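Local coordinates for flagellar hook-associated protein (Burkholderia pseudomallei, PDB 4UT1) that probably serves as a structural component of the junction between the hook and the filament of the bacterial flagellum, at residues A[167-172]-A[287-292]; A[174-179]-A[215-220]; A[457-462]-A[556-561]. All blocks are in the same frame, centred on the assembly; numbering follows the deposited sequence.

Interaction 1 of 3, residues A[167-172]-A[287-292]; sequences SQLTDT and GALGGL. With EDO (1,2-ethanediol), chain M.
In L292, CG lies anti to the carbonyl carbon (chi1 -77°), which spreads the two methyls of the leucine against helix 167-172; in T172, a chi1 of -62° folds OG1 back over its own helix and leaves CG2 facing L289. The two branches of L292 divide the work. CD1 comes within 3.6 Å of L169 CD2, the two leucines lying alongside and pointing opposite ways, while L292 CD2 lies 3.7 Å from Q168 CB, where the extended glutamine chain runs across it and lays its NE2 beside the same methyl. Packing is tightest at T172 CG2, 3.4 Å from L289 CD1 and inside ordinary van der Waals distance. The threonine hydroxyl is used locally: OG1 donates to Q168 O at 2.6 Å from above the carbonyl plane, and T172 N reaches that oxygen from the other face. OG1 also accepts a bond from O1 of a bound 1,2-ethanediol and rests beside the methyl of A288. Helices 134-193 and 287-322 pack antiparallel here in the helical domain, the axes of the two short segments 9.6 Å apart and at 161°. Around the contact, T94 and L98 of helix 80-106 cover L292, R296 of helix 287-322 touches L169, and T170 is hydrogen-bonded to T250 on strand 244-252.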
ATOM      1  N   SER A 167      14.182  -6.320 -18.354  1.00 12.81           N
ATOM      2  CA  SER A 167      14.848  -6.424 -19.651  1.00 12.54           C
ATOM      3  C   SER A 167      16.208  -5.746 -19.652  1.00 15.73           C
ATOM      4  O   SER A 167      17.176  -6.276 -20.216  1.00 14.04           O
ATOM      5  CB  SER A 167      13.961  -5.849 -20.747  1.00 14.59           C
ATOM      6  OG  SER A 167      12.917  -6.763 -21.034  1.00 22.88           O
ATOM      7  N   GLN A 168      16.296  -4.592 -19.006  1.00 13.53           N
ATOM      8  CA  GLN A 168      17.560  -3.867 -18.963  1.00 14.73           C
ATOM      9  C   GLN A 168      18.606  -4.574 -18.113  1.00 14.50           C
ATOM     10  O   GLN A 168      19.799  -4.563 -18.456  1.00 16.10           O
ATOM     11  CB  GLN A 168      17.341  -2.445 -18.459  1.00 14.04           C
ATOM     12  CG  GLN A 168      16.667  -1.557 -19.509  1.00 12.63           C
ATOM     13  CD  GLN A 168      16.433  -0.150 -19.018  1.00 17.18           C
ATOM     14  OE1 GLN A 168      15.296   0.310 -18.960  1.00 27.97           O
ATOM     15  NE2 GLN A 168      17.501   0.546 -18.669  1.00 17.37           N
ATOM     16  N   LEU A 169      18.169  -5.195 -17.019  1.00 12.88           N
ATOM     17  CA  LEU A 169      19.064  -6.046 -16.234  1.00 12.93           C
ATOM     18  C   LEU A 169      19.661  -7.146 -17.107  1.00 13.94           C
ATOM     19  O   LEU A 169      20.867  -7.364 -17.100  1.00 13.09           O
ATOM     20  CB  LEU A 169      18.337  -6.665 -15.030  1.00 14.48           C
ATOM     21  CG  LEU A 169      17.956  -5.685 -13.919  1.00 16.11           C
ATOM     22  CD1 LEU A 169      17.099  -6.357 -12.874  1.00 18.14           C
ATOM     23  CD2 LEU A 169      19.210  -5.075 -13.277  1.00 14.48           C
ATOM     24  N   THR A 170      18.827  -7.839 -17.869  1.00 12.78           N
ATOM     25  CA  THR A 170      19.334  -8.915 -18.728  1.00 13.86           C
ATOM     26  C   THR A 170      20.276  -8.388 -19.808  1.00 14.18           C
ATOM     27  O   THR A 170      21.345  -8.969 -20.056  1.00 16.55           O
ATOM     28  CB  THR A 170      18.176  -9.690 -19.394  1.00 17.15           C
ATOM     29  OG1 THR A 170      17.377 -10.295 -18.376  1.00 15.13           O
ATOM     30  CG2 THR A 170      18.709 -10.776 -20.335  1.00 16.75           C
ATOM     31  N   ASP A 171      19.899  -7.285 -20.447  1.00 14.42           N
ATOM     32  CA  ASP A 171      20.761  -6.690 -21.465  1.00 15.75           C
ATOM     33  C   ASP A 171      22.082  -6.285 -20.854  1.00 17.37           C
ATOM     34  O   ASP A 171      23.135  -6.477 -21.466  1.00 14.95           O
ATOM     35  CB  ASP A 171      20.107  -5.480 -22.124  1.00 15.56           C
ATOM     36  CG  ASP A 171      19.025  -5.873 -23.096  1.00 19.83           C
ATOM     37  OD1 ASP A 171      18.939  -7.077 -23.411  1.00 23.39           O
ATOM     38  OD2 ASP A 171      18.270  -4.984 -23.547  1.00 22.07           O
ATOM     39  N   THR A 172      22.022  -5.762 -19.630  1.00 14.24           N
ATOM     40  CA  THR A 172      23.216  -5.295 -18.955  1.00 13.69           C
ATOM     41  C   THR A 172      24.144  -6.481 -18.681  1.00 15.93           C
ATOM     42  O   THR A 172      25.361  -6.389 -18.880  1.00 17.92           O
ATOM     43  CB  THR A 172      22.885  -4.572 -17.648  1.00 13.94           C
ATOM     44  OG1 THR A 172      22.095  -3.411 -17.933  1.00 15.21           O
ATOM     45  CG2 THR A 172      24.162  -4.139 -16.934  1.00 17.00           C
ATOM     46  N   GLY A 287      27.288   1.263 -11.799  1.00 16.67           N
ATOM     47  CA  GLY A 287      26.919   0.991 -13.173  1.00 17.34           C
ATOM     48  C   GLY A 287      25.424   0.931 -13.408  1.00 15.13           C
ATOM     49  O   GLY A 287      24.624   1.189 -12.497  1.00 15.52           O
ATOM     50  N   ALA A 288      25.048   0.571 -14.626  1.00 14.73           N
ATOM     51  CA  ALA A 288      23.639   0.441 -14.972  1.00 19.40           C
ATOM     52  C   ALA A 288      22.966  -0.522 -14.001  1.00 18.37           C
ATOM     53  O   ALA A 288      21.826  -0.317 -13.601  1.00 16.46           O
ATOM     54  CB  ALA A 288      23.469  -0.033 -16.403  1.00 18.39           C
ATOM     55  N   LEU A 289      23.697  -1.565 -13.624  1.00 16.07           N
ATOM     56  CA  LEU A 289      23.201  -2.561 -12.691  1.00 18.34           C
ATOM     57  C   LEU A 289      22.701  -1.902 -11.417  1.00 16.15           C
ATOM     58  O   LEU A 289      21.541  -2.044 -11.050  1.00 14.83           O
ATOM     59  CB  LEU A 289      24.299  -3.576 -12.371  1.00 18.98           C
ATOM     60  CG  LEU A 289      23.888  -5.042 -12.470  1.00 28.70           C
ATOM     61  CD1 LEU A 289      23.343  -5.333 -13.860  1.00 20.06           C
ATOM     62  CD2 LEU A 289      25.074  -5.966 -12.132  1.00 17.26           C
ATOM     63  N   GLY A 290      23.578  -1.152 -10.762  1.00 16.18           N
ATOM     64  CA  GLY A 290      23.251  -0.541  -9.490  1.00 17.83           C
ATOM     65  C   GLY A 290      22.161   0.511  -9.600  1.00 17.17           C
ATOM     66  O   GLY A 290      21.329   0.650  -8.698  1.00 16.60           O
ATOM     67  N   GLY A 291      22.179   1.261 -10.693  1.00 13.08           N
ATOM     68  CA  GLY A 291      21.165   2.282 -10.936  1.00 15.67           C
ATOM     69  C   GLY A 291      19.799   1.653 -11.157  1.00 16.47           C
ATOM     70  O   GLY A 291      18.773   2.170 -10.689  1.00 16.63           O
ATOM     71  N   LEU A 292      19.778   0.535 -11.880  1.00 13.19           N
ATOM     72  CA  LEU A 292      18.527  -0.176 -12.135  1.00 12.81           C
ATOM     73  C   LEU A 292      17.962  -0.707 -10.832  1.00 14.28           C
ATOM     74  O   LEU A 292      16.783  -0.521 -10.533  1.00 14.67           O
ATOM     75  CB  LEU A 292      18.739  -1.337 -13.108  1.00 14.10           C
ATOM     76  CG  LEU A 292      18.876  -0.982 -14.590  1.00 13.00           C
ATOM     77  CD1 LEU A 292      19.608  -2.091 -15.329  1.00 14.37           C
ATOM     78  CD2 LEU A 292      17.505  -0.759 -15.211  1.00 15.05           C
TER
HETATM   79  C1  EDO M1639      22.843  -2.118 -21.208  1.00 26.52           C
HETATM   80  O1  EDO M1639      22.870  -1.590 -19.875  1.00 26.78           O
HETATM   81  C2  EDO M1639      21.574  -1.666 -21.917  1.00 32.41           C
HETATM   82  O2  EDO M1639      20.450  -1.786 -21.033  1.00 30.14           O

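Interaction 2 of 3, residues A[174-179]-A[215-220]; sequences TQINSY and SQLAGV. With EDO (1,2-ethanediol), chain E.
L217 carries most of this contact, pushing its side chain into the surface of helix 174-179, where I176 and Q175 receive it. L217 CB sits 3.7 Å from I176 CG1, and these two side chains lie side by side, head to tail. Beyond the branch point, L217 CD1 reaches Q175 CB at 3.6 Å. The same methyl, L217 CD1, also meets the ring of Y179, 3.7 Å from Y179 CD2, at the edge and near the ring plane rather than over a face. The other methyl, L217 CD2, lies 3.7 Å from Q175 OE1. The glutamine and the tyrosine both run nearly perpendicular to the leucine, meeting it from neighbouring turns of the helix. In I176, chi1 (-69°) sets CG1 against L217 CB, and an extended chi2 (171°) carries I176 CD1 on to the methyl of A218, 3.9 Å from A218 CB.

A long helix and a shorter one, 134-193 and 201-215, form a helical hairpin, and the chain leaving the second helix turns here toward strand 220-225. L217 and A218 belong to this turn and press it against the first helix, in a part of that helix predicted to be coiled coil. I176 is central to the join, since it also touches L214 of helix 201-215 and L248 of strand 244-252; Y179 meets K213.

Away from the leucine, N177 faces the sheet, its ND2 hydrogen-bonded to L248 O. N177 O takes bonds from both hydroxyls of a 1,2-ethanediol, at 3.2 Å from O1 and 3.1 Å from O2, and this diol is bound as well by S245 OG and T180 OG1.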
ATOM      1  N   THR A 174      24.214  -9.370 -20.348  1.00 18.07           N
ATOM      2  CA  THR A 174      24.751  -9.875 -21.611  1.00 17.72           C
ATOM      3  C   THR A 174      25.994  -9.080 -22.000  1.00 18.76           C
ATOM      4  O   THR A 174      27.005  -9.648 -22.431  1.00 18.92           O
ATOM      5  CB  THR A 174      23.705  -9.818 -22.742  1.00 17.66           C
ATOM      6  OG1 THR A 174      22.533 -10.549 -22.361  1.00 18.25           O
ATOM      7  CG2 THR A 174      24.261 -10.434 -24.009  1.00 18.60           C
ATOM      8  N   GLN A 175      25.933  -7.765 -21.834  1.00 19.67           N
ATOM      9  CA  GLN A 175      27.071  -6.933 -22.179  1.00 22.59           C
ATOM     10  C   GLN A 175      28.232  -7.164 -21.231  1.00 17.61           C
ATOM     11  O   GLN A 175      29.379  -7.252 -21.657  1.00 16.95           O
ATOM     12  CB  GLN A 175      26.679  -5.462 -22.180  1.00 17.79           C
ATOM     13  CG  GLN A 175      25.602  -5.149 -23.184  1.00 18.22           C
ATOM     14  CD  GLN A 175      25.415  -3.665 -23.360  1.00 26.82           C
ATOM     15  OE1 GLN A 175      26.310  -2.874 -23.040  1.00 24.50           O
ATOM     16  NE2 GLN A 175      24.250  -3.272 -23.861  1.00 27.18           N
ATOM     17  N   ILE A 176      27.933  -7.255 -19.944  1.00 16.30           N
ATOM     18  CA  ILE A 176      28.955  -7.577 -18.962  1.00 13.51           C
ATOM     19  C   ILE A 176      29.711  -8.861 -19.326  1.00 15.15           C
ATOM     20  O   ILE A 176      30.930  -8.897 -19.240  1.00 17.04           O
ATOM     21  CB  ILE A 176      28.346  -7.727 -17.558  1.00 13.25           C
ATOM     22  CG1 ILE A 176      27.885  -6.359 -17.059  1.00 14.94           C
ATOM     23  CG2 ILE A 176      29.354  -8.366 -16.591  1.00 14.44           C
ATOM     24  CD1 ILE A 176      27.072  -6.411 -15.792  1.00 16.74           C
ATOM     25  N   ASN A 177      28.986  -9.909 -19.717  1.00 13.05           N
ATOM     26  CA  ASN A 177      29.624 -11.175 -20.060  1.00 15.36           C
ATOM     27  C   ASN A 177      30.504 -11.011 -21.285  1.00 15.77           C
ATOM     28  O   ASN A 177      31.581 -11.608 -21.373  1.00 16.31           O
ATOM     29  CB  ASN A 177      28.580 -12.272 -20.298  1.00 14.90           C
ATOM     30  CG  ASN A 177      27.873 -12.688 -19.011  1.00 19.30           C
ATOM     31  OD1 ASN A 177      28.399 -12.495 -17.918  1.00 16.33           O
ATOM     32  ND2 ASN A 177      26.691 -13.278 -19.141  1.00 16.98           N
ATOM     33  N   SER A 178      30.053 -10.181 -22.222  1.00 14.99           N
ATOM     34  CA  SER A 178      30.850  -9.888 -23.404  1.00 16.65           C
ATOM     35  C   SER A 178      32.178  -9.241 -23.036  1.00 17.55           C
ATOM     36  O   SER A 178      33.224  -9.635 -23.527  1.00 16.35           O
ATOM     37  CB  SER A 178      30.079  -8.970 -24.362  1.00 20.14           C
ATOM     38  OG  SER A 178      28.996  -9.661 -24.948  1.00 25.76           O
ATOM     39  N   TYR A 179      32.133  -8.240 -22.166  1.00 17.47           N
ATOM     40  CA  TYR A 179      33.346  -7.534 -21.770  1.00 18.28           C
ATOM     41  C   TYR A 179      34.295  -8.352 -20.896  1.00 19.71           C
ATOM     42  O   TYR A 179      35.514  -8.255 -21.045  1.00 18.97           O
ATOM     43  CB  TYR A 179      32.985  -6.237 -21.052  1.00 17.11           C
ATOM     44  CG  TYR A 179      32.442  -5.197 -22.009  1.00 19.00           C
ATOM     45  CD1 TYR A 179      33.205  -4.755 -23.082  1.00 23.26           C
ATOM     46  CD2 TYR A 179      31.171  -4.661 -21.844  1.00 22.30           C
ATOM     47  CE1 TYR A 179      32.713  -3.808 -23.974  1.00 22.13           C
ATOM     48  CE2 TYR A 179      30.674  -3.716 -22.722  1.00 20.47           C
ATOM     49  CZ  TYR A 179      31.449  -3.290 -23.781  1.00 22.45           C
ATOM     50  OH  TYR A 179      30.951  -2.353 -24.650  1.00 24.55           O
ATOM     51  N   SER A 215      32.798  -0.924 -16.440  1.00 20.85           N
ATOM     52  CA  SER A 215      32.476  -0.188 -15.223  1.00 18.15           C
ATOM     53  C   SER A 215      31.217   0.667 -15.391  1.00 19.39           C
ATOM     54  O   SER A 215      30.605   1.068 -14.404  1.00 18.69           O
ATOM     55  CB  SER A 215      33.657   0.690 -14.794  1.00 20.28           C
ATOM     56  OG  SER A 215      33.912   1.707 -15.747  1.00 19.09           O
ATOM     57  N   GLN A 216      30.829   0.946 -16.630  1.00 18.53           N
ATOM     58  CA  GLN A 216      29.576   1.659 -16.880  1.00 17.49           C
ATOM     59  C   GLN A 216      28.373   0.734 -16.674  1.00 20.44           C
ATOM     60  O   GLN A 216      27.230   1.192 -16.541  1.00 19.19           O
ATOM     61  CB  GLN A 216      29.556   2.245 -18.297  1.00 20.04           C
ATOM     62  CG  GLN A 216      30.612   3.311 -18.544  1.00 20.30           C
ATOM     63  CD  GLN A 216      30.703   3.691 -20.010  1.00 25.94           C
ATOM     64  OE1 GLN A 216      29.757   3.499 -20.767  1.00 32.86           O
ATOM     65  NE2 GLN A 216      31.847   4.217 -20.419  1.00 31.14           N
ATOM     66  N   LEU A 217      28.631  -0.569 -16.629  1.00 18.07           N
ATOM     67  CA  LEU A 217      27.560  -1.541 -16.483  1.00 19.25           C
ATOM     68  C   LEU A 217      27.456  -2.055 -15.052  1.00 18.87           C
ATOM     69  O   LEU A 217      26.363  -2.403 -14.579  1.00 19.59           O
ATOM     70  CB  LEU A 217      27.758  -2.708 -17.449  1.00 17.79           C
ATOM     71  CG  LEU A 217      27.912  -2.336 -18.929  1.00 20.83           C
ATOM     72  CD1 LEU A 217      28.400  -3.555 -19.705  1.00 21.66           C
ATOM     73  CD2 LEU A 217      26.610  -1.786 -19.516  1.00 21.61           C
ATOM     74  N   ALA A 218      28.585  -2.093 -14.355  1.00 16.99           N
ATOM     75  CA  ALA A 218      28.613  -2.611 -12.996  1.00 18.83           C
ATOM     76  C   ALA A 218      29.831  -2.104 -12.253  1.00 20.42           C
ATOM     77  O   ALA A 218      30.851  -1.788 -12.857  1.00 20.45           O
ATOM     78  CB  ALA A 218      28.599  -4.146 -12.997  1.00 20.42           C
ATOM     79  N   GLY A 219      29.719  -2.045 -10.933  1.00 18.81           N
ATOM     80  CA  GLY A 219      30.828  -1.642 -10.096  1.00 19.52           C
ATOM     81  C   GLY A 219      31.874  -2.733 -10.099  1.00 19.80           C
ATOM     82  O   GLY A 219      31.615  -3.853  -9.662  1.00 20.34           O
ATOM     83  N   VAL A 220      33.051  -2.405 -10.620  1.00 22.10           N
ATOM     84  CA  VAL A 220      34.142  -3.363 -10.698  1.00 23.92           C
ATOM     85  C   VAL A 220      35.440  -2.792 -10.156  1.00 28.52           C
ATOM     86  O   VAL A 220      35.695  -1.586 -10.242  1.00 28.54           O
ATOM     87  CB  VAL A 220      34.383  -3.825 -12.144  1.00 18.44           C
ATOM     88  CG1 VAL A 220      33.142  -4.526 -12.686  1.00 19.38           C
ATOM     89  CG2 VAL A 220      34.785  -2.648 -13.026  1.00 21.40           C
TER
HETATM   90  C1  EDO E1631      30.600 -14.956 -20.945  1.00 23.46           C
HETATM   91  O1  EDO E1631      30.994 -14.585 -22.260  1.00 31.26           O
HETATM   92  C2  EDO E1631      31.807 -15.151 -20.037  1.00 29.22           C
HETATM   93  O2  EDO E1631      32.234 -13.921 -19.442  1.00 22.11           O

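Interaction 3 of 3, residues A[457-462]-A[556-561]; sequences TNSGTG and DGDQFT. With EDO (1,2-ethanediol), chain U.
N458 and D558 lay their flat ends on each other, the amide of one stacked over the carboxylate of the other with planes 23° apart. Each group then bonds to the backbone of the opposite segment. With N458 CG beside its own backbone N (chi1 -71°), the amide stands against the start of strand 559-561 and engages both main-chain groups of Q559: N458 OD1 accepts from Q559 N at 2.9 Å, with an N-H...O angle of 162°, and N458 ND2 donates to Q559 O at 2.8 Å. A side-chain amide thereby imitates the backbone of a neighbouring strand. The same ND2 lies over one face of the F560 ring, offset toward its rim and 3.6 Å from F560 CE2, while G462 O meets that ring at its edge.

The carboxylate of D558 faces the other way, into the turn of 457-462. S459 N reaches D558 OD1 at 3.1 Å on its syn side, and G460 N binds D558 OD2 at 2.8 Å through the syn lone pair, so consecutive peptide N-H groups converge on the two oxygens. OD2 also accepts from A555 N and from a water that in turn accepts from G462 N. A second water joins N458 OD1, Q559 NE2 and T457 OG1. O2 of a bound 1,2-ethanediol lies 2.7 Å from D558 OD1 and close to D556 O.

In the D3 domain, the loop 457-462 passes from one sheet to another, and the contact holds it to the start of strand 559-564, neighbour of strand 450-454 in the first. With several backbone N-H donors meeting this buried carboxylate, D558 is probably charged, peptide dipoles rather than a cationic side chain probably supplying the stabilisation within this contact.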
ATOM      1  N   THR A 457     -47.956  14.760  18.446  1.00 18.55           N
ATOM      2  CA  THR A 457     -48.790  15.205  19.561  1.00 18.08           C
ATOM      3  C   THR A 457     -47.989  15.814  20.705  1.00 20.73           C
ATOM      4  O   THR A 457     -48.574  16.303  21.655  1.00 16.77           O
ATOM      5  CB  THR A 457     -49.625  14.058  20.137  1.00 18.52           C
ATOM      6  OG1 THR A 457     -48.783  12.915  20.365  1.00 16.96           O
ATOM      7  CG2 THR A 457     -50.748  13.676  19.171  1.00 19.86           C
ATOM      8  N   ASN A 458     -46.660  15.771  20.634  1.00 17.88           N
ATOM      9  CA  ASN A 458     -45.827  16.422  21.654  1.00 16.74           C
ATOM     10  C   ASN A 458     -46.177  17.891  21.824  1.00 20.47           C
ATOM     11  O   ASN A 458     -46.513  18.560  20.856  1.00 17.30           O
ATOM     12  CB  ASN A 458     -44.348  16.283  21.304  1.00 15.12           C
ATOM     13  CG  ASN A 458     -43.853  14.871  21.474  1.00 14.19           C
ATOM     14  OD1 ASN A 458     -44.603  13.995  21.914  1.00 17.71           O
ATOM     15  ND2 ASN A 458     -42.582  14.629  21.121  1.00 13.48           N
ATOM     16  N   SER A 459     -46.107  18.389  23.054  1.00 15.61           N
ATOM     17  CA  SER A 459     -46.424  19.780  23.319  1.00 17.14           C
ATOM     18  C   SER A 459     -45.190  20.542  23.781  1.00 17.64           C
ATOM     19  O   SER A 459     -45.179  21.766  23.794  1.00 17.70           O
ATOM     20  CB  SER A 459     -47.533  19.886  24.366  1.00 20.37           C
ATOM     21  OG  SER A 459     -47.088  19.390  25.619  1.00 17.54           O
ATOM     22  N   GLY A 460     -44.142  19.818  24.155  1.00 15.41           N
ATOM     23  CA  GLY A 460     -42.947  20.463  24.686  1.00 18.48           C
ATOM     24  C   GLY A 460     -42.003  20.980  23.611  1.00 19.30           C
ATOM     25  O   GLY A 460     -42.392  21.110  22.457  1.00 21.49           O
ATOM     26  N   THR A 461     -40.765  21.281  23.999  1.00 18.78           N
ATOM     27  CA  THR A 461     -39.765  21.811  23.087  1.00 16.56           C
ATOM     28  C   THR A 461     -38.667  20.794  22.799  1.00 17.52           C
ATOM     29  O   THR A 461     -37.574  21.167  22.382  1.00 17.14           O
ATOM     30  CB  THR A 461     -39.104  23.083  23.650  1.00 18.71           C
ATOM     31  OG1 THR A 461     -38.500  22.788  24.919  1.00 14.81           O
ATOM     32  CG2 THR A 461     -40.139  24.208  23.816  1.00 18.05           C
ATOM     33  N   GLY A 462     -38.951  19.521  23.061  1.00 15.90           N
ATOM     34  CA  GLY A 462     -37.972  18.471  22.816  1.00 15.05           C
ATOM     35  C   GLY A 462     -37.721  18.339  21.329  1.00 16.92           C
ATOM     36  O   GLY A 462     -38.665  18.343  20.537  1.00 16.79           O
ATOM     37  N   ASP A 556     -44.345  16.452  29.920  1.00 16.99           N
ATOM     38  CA  ASP A 556     -44.599  15.140  30.501  1.00 18.20           C
ATOM     39  C   ASP A 556     -45.382  14.304  29.497  1.00 15.03           C
ATOM     40  O   ASP A 556     -46.349  14.787  28.901  1.00 15.00           O
ATOM     41  CB  ASP A 556     -45.368  15.263  31.833  1.00 17.75           C
ATOM     42  CG  ASP A 556     -45.546  13.919  32.528  1.00 19.11           C
ATOM     43  OD1 ASP A 556     -44.531  13.247  32.797  1.00 17.46           O
ATOM     44  OD2 ASP A 556     -46.698  13.526  32.779  1.00 22.19           O
ATOM     45  N   GLY A 557     -44.917  13.079  29.257  1.00 14.72           N
ATOM     46  CA  GLY A 557     -45.566  12.180  28.319  1.00 11.62           C
ATOM     47  C   GLY A 557     -45.143  12.328  26.862  1.00 16.03           C
ATOM     48  O   GLY A 557     -45.572  11.532  26.033  1.00 13.03           O
ATOM     49  N   ASP A 558     -44.323  13.331  26.550  1.00 14.73           N
ATOM     50  CA  ASP A 558     -43.889  13.552  25.159  1.00 13.38           C
ATOM     51  C   ASP A 558     -43.081  12.336  24.725  1.00 13.79           C
ATOM     52  O   ASP A 558     -42.507  11.642  25.561  1.00 13.61           O
ATOM     53  CB  ASP A 558     -43.078  14.850  25.004  1.00 13.09           C
ATOM     54  CG  ASP A 558     -43.965  16.080  24.778  1.00 17.41           C
ATOM     55  OD1 ASP A 558     -45.199  15.923  24.677  1.00 15.40           O
ATOM     56  OD2 ASP A 558     -43.420  17.196  24.684  1.00 15.98           O
ATOM     57  N   GLN A 559     -43.067  12.066  23.424  1.00 14.85           N
ATOM     58  CA  GLN A 559     -42.533  10.810  22.911  1.00 13.63           C
ATOM     59  C   GLN A 559     -41.666  11.041  21.704  1.00 15.74           C
ATOM     60  O   GLN A 559     -41.911  11.952  20.916  1.00 15.54           O
ATOM     61  CB  GLN A 559     -43.664   9.849  22.529  1.00 13.75           C
ATOM     62  CG  GLN A 559     -44.676   9.567  23.651  1.00 14.81           C
ATOM     63  CD  GLN A 559     -45.910   8.867  23.124  1.00 17.26           C
ATOM     64  OE1 GLN A 559     -45.985   7.637  23.120  1.00 20.63           O
ATOM     65  NE2 GLN A 559     -46.880   9.650  22.642  1.00 19.70           N
ATOM     66  N   PHE A 560     -40.670  10.179  21.557  1.00 16.05           N
ATOM     67  CA  PHE A 560     -39.731  10.233  20.442  1.00 14.08           C
ATOM     68  C   PHE A 560     -39.539   8.810  19.944  1.00 15.69           C
ATOM     69  O   PHE A 560     -39.309   7.892  20.741  1.00 13.98           O
ATOM     70  CB  PHE A 560     -38.423  10.886  20.891  1.00 13.34           C
ATOM     71  CG  PHE A 560     -38.647  12.197  21.578  1.00 15.32           C
ATOM     72  CD1 PHE A 560     -38.922  12.240  22.937  1.00 16.20           C
ATOM     73  CD2 PHE A 560     -38.695  13.378  20.846  1.00 16.88           C
ATOM     74  CE1 PHE A 560     -39.195  13.449  23.573  1.00 16.77           C
ATOM     75  CE2 PHE A 560     -38.964  14.594  21.470  1.00 16.58           C
ATOM     76  CZ  PHE A 560     -39.218  14.622  22.845  1.00 13.14           C
ATOM     77  N   THR A 561     -39.687   8.612  18.637  1.00 16.17           N
ATOM     78  CA  THR A 561     -39.645   7.267  18.076  1.00 15.70           C
ATOM     79  C   THR A 561     -38.320   6.995  17.381  1.00 17.51           C
ATOM     80  O   THR A 561     -37.626   7.922  16.948  1.00 13.46           O
ATOM     81  CB  THR A 561     -40.780   7.030  17.070  1.00 18.15           C
ATOM     82  OG1 THR A 561     -40.674   7.979  15.994  1.00 14.12           O
ATOM     83  CG2 THR A 561     -42.129   7.191  17.742  1.00 18.00           C
TER
HETATM   84  C1  EDO U1647     -47.810  13.224  25.092  1.00 19.72           C
HETATM   85  O1  EDO U1647     -48.739  12.810  24.086  1.00 29.66           O
HETATM   86  C2  EDO U1647     -47.953  14.701  25.387  1.00 20.49           C
HETATM   87  O2  EDO U1647     -47.063  15.082  26.440  1.00 19.36           O
HETATM   88  O   HOH W   1     -47.073  12.688  22.390  1.00 20.10           O
HETATM   89  O   HOH W   2     -41.084  17.749  23.182  1.00 14.49           O

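Overall arrangement
From the N terminus, the long helix 134-193 supplies the first partner of both early contacts. Interaction 2 closes the shorter loop, bringing the turn after helix 201-215 back to residues 174-179; interaction 1 closes a wider one round it, adding the small antiparallel sheet before helix 287-322 returns to 167-172. Their centres are 9 Å apart, and they join directly through probable backbone hydrogen bonds: L289 N to L217 O and A288 N to Q216 O, both 3.0 Å. Interaction 3 follows in series, about 77 Å from interaction 1 between centres, closing the stretch from 462 to 556, which holds strands and no helix. Helix 134-193 is thus joined to helix 287-322 and the turn after 201-215, and loop 457-462 to strand 559-564.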